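Local structure of alginase (Pseudoalteromonas, 4Q8L) at residues I11-G16 / K50-L55; G44-Y49 / Y174-N179; V57-T62 / G152-T157; E64-T69 / F143-V148. The protein probably cleaves alginate by beta-elimination, as a family 18 polysaccharide lyase with a calcium-binding, concanavalin-like beta-sandwich fold. All blocks are in the same frame, centred on the assembly; numbering follows the deposited sequence.

How the contacts relate
From the N terminus, contact 1 comes first: strand 12-15 is laid along the end of strand 44-51 and closes a loop of 33 residues. Contact 2 crosses it, because its segment 44-49 falls inside that loop while its partner, 174-179, lies far down the chain. The long loop closed by contact 2 holds contact 3 (57-62 with 152-157), and contact 3 in turn encloses contact 4 (64-69 with 143-148). Contacts 1 and 2 share strand 44-51 in one sheet of the sandwich. Contacts 3 and 4 meet through neighbouring strands of the other, and contacts 2 and 4 touch between the sheets where F175 and F177 pack on F66.

Contact 1 (I11-G16 / K50-L55); sequences IFDLEG and KVKESL
K50 NZ is gripped by two carboxylates of the facing strand. E15 OE2 makes the shorter salt bridge, 2.8 Å, and K50 NZ meets it from above the carboxylate plane; D13 OD1, 3.1 Å from K50 NZ, offers its anti lone pair. Bends at chi2 and chi3 (-149° and 73°) curl the lysine back over strand 12-15, so that one ammonium spans both acids. A water donates to D13 OD1 and accepts from E53 N, carrying the network on to the next turn.

Beneath this polar face, short strand 12-15 pairs antiparallel with the end of strand 44-51 in one sheet of the sandwich: D13 and K50 exchange backbone bonds both ways, and K52 N closes on I11 O at 3.0 Å. On the face of F12 and V51, F12 CE1 rests 3.6 Å from V51 CG2, while I11 CG2 covers one face of the F12 ring near its rim and Y222 and F177 meet that ring edge-to-face. I11 CD1 presses on L55 CD1 at 3.5 Å, tighter than usual for two methyls.

E15 also pairs through OE1 with R46 and H37. One ammonium thus bridges D13 and E15, probably offsetting two acids that would otherwise lie close together.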
# COMPACT_ATOMS: atom_id res chain seq x y z
N ILE A 11 16.41 6.97 -3.29
CA ILE A 11 15.56 7.00 -2.09
C ILE A 11 14.98 5.62 -1.77
O ILE A 11 14.98 5.19 -0.61
CB ILE A 11 14.37 7.99 -2.27
CG1 ILE A 11 14.87 9.42 -2.51
CG2 ILE A 11 13.42 7.92 -1.05
CD1 ILE A 11 15.62 10.03 -1.34
N PHE A 12 14.46 4.94 -2.79
CA PHE A 12 13.68 3.72 -2.60
C PHE A 12 14.44 2.45 -2.98
O PHE A 12 14.96 2.33 -4.10
CB PHE A 12 12.38 3.76 -3.43
CG PHE A 12 11.44 4.87 -3.05
CD1 PHE A 12 10.52 4.70 -2.02
CD2 PHE A 12 11.45 6.08 -3.74
CE1 PHE A 12 9.64 5.72 -1.67
CE2 PHE A 12 10.58 7.12 -3.40
CZ PHE A 12 9.67 6.93 -2.36
N ASP A 13 14.50 1.50 -2.04
CA ASP A 13 14.89 0.13 -2.33
C ASP A 13 13.73 -0.53 -3.05
O ASP A 13 12.56 -0.24 -2.76
CB ASP A 13 15.13 -0.65 -1.04
CG ASP A 13 16.40 -0.25 -0.32
OD1 ASP A 13 16.43 -0.42 0.92
OD2 ASP A 13 17.36 0.21 -0.97
N LEU A 14 14.05 -1.42 -3.99
CA LEU A 14 13.04 -2.26 -4.62
C LEU A 14 12.75 -3.49 -3.75
O LEU A 14 13.65 -4.27 -3.43
CB LEU A 14 13.51 -2.71 -6.00
CG LEU A 14 12.63 -3.70 -6.77
CD1 LEU A 14 11.16 -3.23 -6.79
CD2 LEU A 14 13.17 -3.91 -8.20
N GLU A 15 11.49 -3.67 -3.38
CA GLU A 15 11.08 -4.89 -2.67
C GLU A 15 10.40 -5.86 -3.64
O GLU A 15 9.22 -5.73 -3.96
CB GLU A 15 10.16 -4.54 -1.49
CG GLU A 15 10.85 -3.67 -0.44
CD GLU A 15 11.94 -4.42 0.33
OE1 GLU A 15 11.70 -5.59 0.71
OE2 GLU A 15 13.02 -3.85 0.55
N GLY A 16 11.17 -6.83 -4.13
CA GLY A 16 10.66 -7.76 -5.12
C GLY A 16 11.32 -7.49 -6.46
O GLY A 16 10.80 -6.73 -7.28
N LYS A 50 10.38 1.03 -1.18
CA LYS A 50 10.50 1.27 0.25
C LYS A 50 11.65 2.25 0.53
O LYS A 50 12.78 2.05 0.07
CB LYS A 50 10.77 -0.07 0.95
CG LYS A 50 11.08 0.02 2.43
CD LYS A 50 12.03 -1.09 2.83
CE LYS A 50 13.44 -0.82 2.31
NZ LYS A 50 14.26 -2.05 2.35
N VAL A 51 11.35 3.31 1.27
CA VAL A 51 12.39 4.27 1.64
C VAL A 51 13.51 3.53 2.41
O VAL A 51 13.25 2.85 3.41
CB VAL A 51 11.83 5.42 2.50
CG1 VAL A 51 12.97 6.30 3.03
CG2 VAL A 51 10.83 6.26 1.69
N LYS A 52 14.74 3.64 1.93
CA LYS A 52 15.85 2.89 2.54
C LYS A 52 16.12 3.29 3.99
O LYS A 52 15.89 4.44 4.39
CB LYS A 52 17.13 3.01 1.69
CG LYS A 52 17.73 4.41 1.70
CD LYS A 52 18.92 4.52 0.75
CE LYS A 52 18.51 4.31 -0.69
NZ LYS A 52 19.63 4.69 -1.60
N GLU A 53 16.62 2.35 4.78
CA GLU A 53 16.90 2.57 6.20
C GLU A 53 17.79 3.79 6.45
O GLU A 53 17.60 4.51 7.41
CB GLU A 53 17.54 1.32 6.82
CG GLU A 53 17.86 1.45 8.31
CD GLU A 53 18.44 0.18 8.92
OE1 GLU A 53 19.18 -0.55 8.21
OE2 GLU A 53 18.16 -0.10 10.10
N SER A 54 18.76 4.00 5.57
CA SER A 54 19.77 5.03 5.77
C SER A 54 19.22 6.44 5.61
O SER A 54 19.94 7.42 5.86
CB SER A 54 20.94 4.82 4.80
OG SER A 54 20.59 5.20 3.48
N LEU A 55 17.96 6.56 5.20
CA LEU A 55 17.33 7.89 5.05
C LEU A 55 16.30 8.20 6.13
O LEU A 55 15.84 9.33 6.25
CB LEU A 55 16.69 8.02 3.66
CG LEU A 55 17.64 7.95 2.46
CD1 LEU A 55 16.86 7.93 1.16
CD2 LEU A 55 18.59 9.14 2.50
O HOH W 1 17.18 -0.12 3.24

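Contact 2 (G44-Y49 / Y174-N179); sequences GWRHEY and YFKFGN
E48 and K176 are brought together by their first torsions: E48 CG stands between the backbone N and the carbonyl carbon (chi1 71°) with the chain extended beyond it, whereas K176 CG is anti to its carbonyl carbon (chi1 -61°) and bends only at chi3. K176 NZ thereby reaches E48 OE1 at 2.7 Å, from above the carboxylate plane. The same oxygen takes R46 NH1 at 2.8 Å on its anti lone pair, and this bond lies almost in the guanidinium plane. R46 NH1 and K176 NZ, 3.5 Å apart, are thus held close by one shared oxygen. R46 NH2 has a second carboxylate in E15. With a glutamine at E48, K176 would probably lose its salt-bridge mate here, and R46 NH1 and K176 NZ the negative charge they share.

On the face of H47, Y49, F177 and N179, F177 CZ lies 3.6 Å from Y49 CD1; the two rings are tilted by only 29° but slid apart, so they barely overlap. Between the two faces the strands pair antiparallel, with two-way backbone bonds joining H47 to N179 and Y49 to F177. At G178, opposite E48, the chain turns a corner, and a CB there would run into H47 O and E48 CA.

The N179 amide bonds to T80, S213 and F30, and H47 ND1 receives V31 N. Helix 32-35 packs against W45, H47 and N179. Strand 79-86 flanks 174-177 on its other edge, while F12 and F66 meet the F177 ring from two further strands.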
# COMPACT_ATOMS: atom_id res chain seq x y z
N GLY A 44 1.18 -12.16 3.37
CA GLY A 44 0.95 -11.89 1.97
C GLY A 44 2.21 -11.75 1.15
O GLY A 44 3.33 -12.00 1.62
N TRP A 45 2.02 -11.37 -0.11
CA TRP A 45 3.11 -11.19 -1.06
C TRP A 45 3.07 -9.74 -1.50
O TRP A 45 1.98 -9.18 -1.66
CB TRP A 45 2.90 -12.07 -2.28
CG TRP A 45 3.38 -13.49 -2.16
CD1 TRP A 45 4.32 -13.97 -1.28
CD2 TRP A 45 2.96 -14.61 -2.95
NE1 TRP A 45 4.51 -15.32 -1.49
CE2 TRP A 45 3.68 -15.73 -2.50
CE3 TRP A 45 2.04 -14.76 -3.99
CZ2 TRP A 45 3.52 -17.00 -3.06
CZ3 TRP A 45 1.87 -16.02 -4.55
CH2 TRP A 45 2.61 -17.12 -4.09
N ARG A 46 4.23 -9.14 -1.71
CA ARG A 46 4.28 -7.75 -2.13
C ARG A 46 5.19 -7.52 -3.33
O ARG A 46 6.07 -8.32 -3.63
CB ARG A 46 4.77 -6.86 -0.97
CG ARG A 46 6.23 -7.11 -0.62
CD ARG A 46 6.39 -7.17 0.88
NE ARG A 46 7.74 -7.54 1.30
CZ ARG A 46 8.67 -6.67 1.69
NH1 ARG A 46 8.41 -5.37 1.70
NH2 ARG A 46 9.86 -7.11 2.09
N HIS A 47 4.95 -6.41 -4.00
CA HIS A 47 5.85 -5.90 -5.01
C HIS A 47 5.76 -4.41 -4.76
O HIS A 47 4.70 -3.83 -4.93
CB HIS A 47 5.33 -6.25 -6.40
CG HIS A 47 6.39 -6.32 -7.45
ND1 HIS A 47 6.11 -6.50 -8.79
CD2 HIS A 47 7.74 -6.25 -7.36
CE1 HIS A 47 7.24 -6.53 -9.48
NE2 HIS A 47 8.24 -6.38 -8.64
N GLU A 48 6.83 -3.79 -4.28
CA GLU A 48 6.72 -2.41 -3.84
C GLU A 48 8.09 -1.72 -3.69
O GLU A 48 9.14 -2.37 -3.77
CB GLU A 48 5.93 -2.34 -2.52
CG GLU A 48 6.68 -2.90 -1.31
CD GLU A 48 5.79 -3.19 -0.10
OE1 GLU A 48 6.21 -3.99 0.76
OE2 GLU A 48 4.68 -2.63 0.01
N TYR A 49 8.05 -0.40 -3.50
CA TYR A 49 9.25 0.38 -3.22
C TYR A 49 9.20 0.84 -1.77
O TYR A 49 8.12 1.04 -1.22
CB TYR A 49 9.35 1.58 -4.16
CG TYR A 49 9.66 1.21 -5.58
CD1 TYR A 49 8.66 1.10 -6.53
CD2 TYR A 49 10.97 0.94 -5.98
CE1 TYR A 49 8.94 0.74 -7.84
CE2 TYR A 49 11.27 0.58 -7.28
CZ TYR A 49 10.24 0.49 -8.20
OH TYR A 49 10.52 0.14 -9.50
N TYR A 174 9.21 5.01 7.79
CA TYR A 174 9.45 4.88 6.36
C TYR A 174 8.18 4.66 5.55
O TYR A 174 7.22 4.01 6.00
CB TYR A 174 10.48 3.79 6.07
CG TYR A 174 10.11 2.41 6.56
CD1 TYR A 174 9.55 1.47 5.70
CD2 TYR A 174 10.34 2.03 7.88
CE1 TYR A 174 9.21 0.20 6.16
CE2 TYR A 174 10.01 0.77 8.34
CZ TYR A 174 9.46 -0.14 7.47
OH TYR A 174 9.13 -1.39 7.94
N PHE A 175 8.20 5.19 4.33
CA PHE A 175 7.10 5.08 3.37
C PHE A 175 7.34 3.97 2.35
O PHE A 175 8.47 3.79 1.90
CB PHE A 175 6.96 6.41 2.64
CG PHE A 175 5.79 6.46 1.68
CD1 PHE A 175 4.48 6.41 2.15
CD2 PHE A 175 6.01 6.58 0.31
CE1 PHE A 175 3.40 6.48 1.27
CE2 PHE A 175 4.93 6.65 -0.58
CZ PHE A 175 3.63 6.60 -0.10
N LYS A 176 6.28 3.25 2.01
CA LYS A 176 6.30 2.25 0.94
C LYS A 176 5.11 2.49 0.02
O LYS A 176 4.09 3.03 0.45
CB LYS A 176 6.23 0.82 1.51
CG LYS A 176 7.39 0.42 2.43
CD LYS A 176 7.48 -1.11 2.63
CE LYS A 176 6.26 -1.69 3.40
NZ LYS A 176 6.26 -3.20 3.38
N PHE A 177 5.23 2.10 -1.24
CA PHE A 177 4.11 2.15 -2.16
C PHE A 177 4.26 1.05 -3.20
O PHE A 177 5.38 0.61 -3.50
CB PHE A 177 4.00 3.51 -2.86
CG PHE A 177 5.10 3.77 -3.86
CD1 PHE A 177 6.30 4.35 -3.45
CD2 PHE A 177 4.94 3.43 -5.19
CE1 PHE A 177 7.33 4.59 -4.37
CE2 PHE A 177 5.96 3.66 -6.12
CZ PHE A 177 7.16 4.24 -5.71
N GLY A 178 3.14 0.61 -3.74
CA GLY A 178 3.14 -0.46 -4.72
C GLY A 178 1.92 -1.34 -4.54
O GLY A 178 0.79 -0.84 -4.54
N ASN A 179 2.16 -2.63 -4.36
CA ASN A 179 1.08 -3.61 -4.32
C ASN A 179 1.42 -4.70 -3.30
O ASN A 179 2.11 -5.68 -3.61
CB ASN A 179 0.89 -4.20 -5.73
CG ASN A 179 -0.32 -5.13 -5.85
OD1 ASN A 179 -1.02 -5.41 -4.87
ND2 ASN A 179 -0.56 -5.61 -7.06

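Contact 3 (V57-T62 / G152-T157); sequences VAMTQT and GDVEVT
M59 and V154 join a 3-10 turn, residues 59-61, to the beta-hairpin of strands 142-150 and 153-158 at one end of the beta-sandwich. The closely packed part is apolar. With chi2 and chi3 both bent (-57° and -82°), the methionine chain brings its terminal methyl, M59 CE, to V154 CG2 at 3.6 Å; the two side chains cross at about a right angle. This is the sole direct side-chain meeting of the two segments, but I93, of a strand in the other sheet, and N149 also touch the M59 side chain.

The polar part is looser. M59 O stands 3.3 Å from G152 N, yet the angle is too poor for a hydrogen bond: that N-H goes instead to N149 OD1, while M59 O accepts T62 N within its own turn. The backbone of G152 would push a CB against the preceding carbonyl O, and one would also come close to T60 CG2. Toward the surface, T60, partly exposed, lies beside G152 and spends its hydroxyl on D169, while the exposed D153 heads away from the turn. Few atoms therefore bridge the segments here, and no hydrogen bond does so.

Part of what holds the turn lies within it; backbone bonds from M59 to D170 and from Q61 to N227 add to this. The Q61 side chain reaches A58 of its own segment, and its amide oxygen, Q61 OE1, takes A58 N on a lone pair in the carbonyl plane, 3.0 Å away and at 164° at the hydrogen.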
# COMPACT_ATOMS: atom_id res chain seq x y z
N VAL A 57 14.02 9.04 9.29
CA VAL A 57 13.95 9.84 10.51
C VAL A 57 12.51 9.76 11.05
O VAL A 57 11.70 8.97 10.54
CB VAL A 57 14.38 11.30 10.24
CG1 VAL A 57 15.80 11.34 9.70
CG2 VAL A 57 13.43 11.97 9.26
N ALA A 58 12.19 10.55 12.08
CA ALA A 58 10.86 10.50 12.69
C ALA A 58 9.75 10.95 11.73
O ALA A 58 10.01 11.72 10.81
CB ALA A 58 10.82 11.34 13.97
N MET A 59 8.52 10.47 11.93
CA MET A 59 7.39 11.02 11.17
C MET A 59 7.37 12.55 11.28
O MET A 59 7.19 13.25 10.28
CB MET A 59 6.04 10.47 11.65
CG MET A 59 5.71 9.07 11.18
SD MET A 59 5.71 8.90 9.38
CE MET A 59 4.08 9.50 8.92
N THR A 60 7.54 13.06 12.49
CA THR A 60 7.47 14.50 12.71
C THR A 60 8.68 15.24 12.14
O THR A 60 8.73 16.46 12.16
CB THR A 60 7.35 14.86 14.19
OG1 THR A 60 8.41 14.22 14.92
CG2 THR A 60 6.00 14.39 14.74
N GLN A 61 9.66 14.49 11.65
CA GLN A 61 10.86 15.10 11.10
C GLN A 61 10.86 15.06 9.58
O GLN A 61 11.77 15.60 8.94
CB GLN A 61 12.12 14.42 11.64
CG GLN A 61 12.40 14.72 13.10
CD GLN A 61 13.57 13.91 13.63
OE1 GLN A 61 13.76 12.76 13.26
NE2 GLN A 61 14.36 14.52 14.51
N THR A 62 9.85 14.41 9.00
CA THR A 62 9.78 14.30 7.55
C THR A 62 8.61 15.08 6.93
O THR A 62 7.50 15.11 7.46
CB THR A 62 9.71 12.83 7.07
OG1 THR A 62 8.35 12.44 6.91
CG2 THR A 62 10.37 11.89 8.06
N GLY A 152 4.22 14.72 10.31
CA GLY A 152 3.39 13.98 11.26
C GLY A 152 1.90 14.20 11.08
O GLY A 152 1.09 13.51 11.69
N ASP A 153 1.53 15.17 10.26
CA ASP A 153 0.14 15.36 9.86
C ASP A 153 -0.05 14.65 8.53
O ASP A 153 0.42 15.11 7.50
CB ASP A 153 -0.15 16.85 9.69
CG ASP A 153 -1.42 17.27 10.39
OD1 ASP A 153 -1.42 18.35 11.02
OD2 ASP A 153 -2.40 16.51 10.33
N VAL A 154 -0.72 13.50 8.56
CA VAL A 154 -0.82 12.68 7.35
C VAL A 154 -2.17 12.84 6.66
O VAL A 154 -3.22 12.73 7.30
CB VAL A 154 -0.56 11.21 7.64
CG1 VAL A 154 -0.75 10.36 6.36
CG2 VAL A 154 0.86 11.04 8.20
N GLU A 155 -2.13 13.12 5.36
CA GLU A 155 -3.35 13.31 4.58
C GLU A 155 -3.31 12.47 3.31
O GLU A 155 -2.31 12.46 2.58
CB GLU A 155 -3.53 14.78 4.23
CG GLU A 155 -4.85 15.10 3.50
CD GLU A 155 -4.87 16.52 2.91
OE1 GLU A 155 -5.97 17.04 2.63
OE2 GLU A 155 -3.77 17.11 2.73
N VAL A 156 -4.40 11.76 3.04
CA VAL A 156 -4.50 10.94 1.85
C VAL A 156 -5.66 11.43 0.97
O VAL A 156 -6.75 11.68 1.47
CB VAL A 156 -4.73 9.46 2.21
CG1 VAL A 156 -4.99 8.63 0.93
CG2 VAL A 156 -3.51 8.91 2.96
N THR A 157 -5.39 11.56 -0.32
CA THR A 157 -6.41 11.99 -1.28
C THR A 157 -6.55 10.96 -2.38
O THR A 157 -5.56 10.58 -3.00
CB THR A 157 -6.04 13.35 -1.91
OG1 THR A 157 -5.75 14.30 -0.87
CG2 THR A 157 -7.19 13.89 -2.78

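Contact 4 (E64-T69 / F143-V148); sequences EVFEAT and FNLRVV
The F66 ring meets L145 CD2 at its edge, near the ring plane and 4.2 Å from F66 CE2, while the rings of F175 and F177 from the opposing sheet pack against it with inclined planes. F66 CG lies anti to the backbone N (chi1 173°), which carries the ring out into the layer between the sheets. V147 and A68 share that apolar side. A second pair of flat groups lies on the other face: the E67 carboxylate and the R146 guanidinium are 35° apart in plane and do not touch, since E67 OE1 stays 4.7 Å from R146 NE.

What E67 and R146 do share is their aliphatic length. They run side by side, with E67 CG 3.6 Å from R146 CG and E67 OE1 3.4 Å from R146 CD. Were E67 shortened to alanine, the arginine's methylenes would probably lose this cover and its guanidinium the nearby opposite charge. R146 NH1 has further, weak partners in E155 and T157.

Four backbone hydrogen bonds tie the antiparallel strands: F66 and V147 exchange one each way, A68 and L145 likewise, and the bond from L145 N to A68 O is nearly straight at 178°. Farther along, T69 OG1 lies 2.7 Å from N144 OD1, but N219 OD1 competes for the same hydroxyl proton.

The face of F66, A68, L145 and V147 is apolar and knits the two sheets together. The other mixes V65 and V148 with E67, R146, T69 and N144, and there the opposite charges remain loosely associated, probably adding modestly to the pairing by long-range attraction.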
# COMPACT_ATOMS: atom_id res chain seq x y z
N GLU A 64 6.92 14.78 3.26
CA GLU A 64 6.96 14.04 2.00
C GLU A 64 5.61 14.08 1.30
O GLU A 64 4.55 14.09 1.94
CB GLU A 64 7.46 12.60 2.22
CG GLU A 64 6.54 11.71 3.03
CD GLU A 64 7.22 10.47 3.60
OE1 GLU A 64 7.00 10.19 4.80
OE2 GLU A 64 7.97 9.78 2.86
N VAL A 65 5.66 14.13 -0.02
CA VAL A 65 4.47 14.11 -0.86
C VAL A 65 4.64 13.08 -1.97
O VAL A 65 5.53 13.22 -2.83
CB VAL A 65 4.20 15.48 -1.49
CG1 VAL A 65 2.97 15.42 -2.40
CG2 VAL A 65 4.02 16.54 -0.40
N PHE A 66 3.82 12.03 -1.94
CA PHE A 66 3.81 11.02 -2.99
C PHE A 66 2.53 11.15 -3.82
O PHE A 66 1.44 11.24 -3.26
CB PHE A 66 3.88 9.61 -2.41
CG PHE A 66 3.71 8.52 -3.44
CD1 PHE A 66 4.76 8.15 -4.26
CD2 PHE A 66 2.48 7.88 -3.61
CE1 PHE A 66 4.61 7.16 -5.24
CE2 PHE A 66 2.32 6.88 -4.57
CZ PHE A 66 3.38 6.52 -5.39
N GLU A 67 2.67 11.15 -5.14
CA GLU A 67 1.53 11.22 -6.03
C GLU A 67 1.68 10.24 -7.19
O GLU A 67 2.78 10.05 -7.71
CB GLU A 67 1.34 12.64 -6.59
CG GLU A 67 1.12 13.71 -5.53
CD GLU A 67 1.00 15.10 -6.12
OE1 GLU A 67 0.68 16.04 -5.36
OE2 GLU A 67 1.22 15.26 -7.34
N ALA A 68 0.57 9.63 -7.59
CA ALA A 68 0.58 8.69 -8.70
C ALA A 68 -0.80 8.51 -9.28
O ALA A 68 -1.81 8.66 -8.59
CB ALA A 68 1.16 7.32 -8.26
N THR A 69 -0.82 8.22 -10.58
CA THR A 69 -2.01 7.72 -11.26
C THR A 69 -1.97 6.20 -11.13
O THR A 69 -0.99 5.55 -11.54
CB THR A 69 -2.03 8.17 -12.73
OG1 THR A 69 -2.16 9.61 -12.78
CG2 THR A 69 -3.18 7.54 -13.48
N PHE A 143 -7.41 5.65 -10.73
CA PHE A 143 -7.65 6.87 -9.94
C PHE A 143 -6.34 7.57 -9.60
O PHE A 143 -5.26 6.99 -9.74
CB PHE A 143 -8.45 6.57 -8.66
CG PHE A 143 -7.71 5.71 -7.66
CD1 PHE A 143 -7.03 6.28 -6.59
CD2 PHE A 143 -7.72 4.32 -7.78
CE1 PHE A 143 -6.36 5.49 -5.66
CE2 PHE A 143 -7.05 3.52 -6.86
CZ PHE A 143 -6.37 4.10 -5.80
N ASN A 144 -6.44 8.82 -9.16
CA ASN A 144 -5.25 9.55 -8.72
C ASN A 144 -5.08 9.50 -7.20
O ASN A 144 -6.02 9.76 -6.45
CB ASN A 144 -5.27 11.00 -9.21
CG ASN A 144 -5.10 11.10 -10.73
OD1 ASN A 144 -4.32 10.36 -11.32
ND2 ASN A 144 -5.84 12.00 -11.35
N LEU A 145 -3.87 9.15 -6.76
CA LEU A 145 -3.56 9.04 -5.34
C LEU A 145 -2.59 10.13 -4.90
O LEU A 145 -1.61 10.40 -5.60
CB LEU A 145 -2.93 7.67 -5.05
CG LEU A 145 -2.45 7.42 -3.61
CD1 LEU A 145 -3.64 7.37 -2.65
CD2 LEU A 145 -1.62 6.13 -3.48
N ARG A 146 -2.85 10.74 -3.75
CA ARG A 146 -1.86 11.62 -3.11
C ARG A 146 -1.73 11.26 -1.64
O ARG A 146 -2.72 11.13 -0.94
CB ARG A 146 -2.22 13.10 -3.26
CG ARG A 146 -1.16 14.06 -2.72
CD ARG A 146 -1.57 15.54 -2.92
NE ARG A 146 -2.67 15.89 -2.03
CZ ARG A 146 -3.30 17.07 -2.03
NH1 ARG A 146 -4.30 17.28 -1.18
NH2 ARG A 146 -2.93 18.03 -2.86
N VAL A 147 -0.49 11.08 -1.19
CA VAL A 147 -0.21 10.84 0.21
C VAL A 147 0.74 11.92 0.70
O VAL A 147 1.86 12.07 0.20
CB VAL A 147 0.45 9.46 0.45
CG1 VAL A 147 0.70 9.24 1.94
CG2 VAL A 147 -0.41 8.33 -0.15
N VAL A 148 0.28 12.70 1.68
CA VAL A 148 1.11 13.74 2.24
C VAL A 148 1.42 13.42 3.69
O VAL A 148 0.51 13.16 4.49
CB VAL A 148 0.41 15.11 2.20
CG1 VAL A 148 1.29 16.19 2.86
CG2 VAL A 148 0.03 15.50 0.77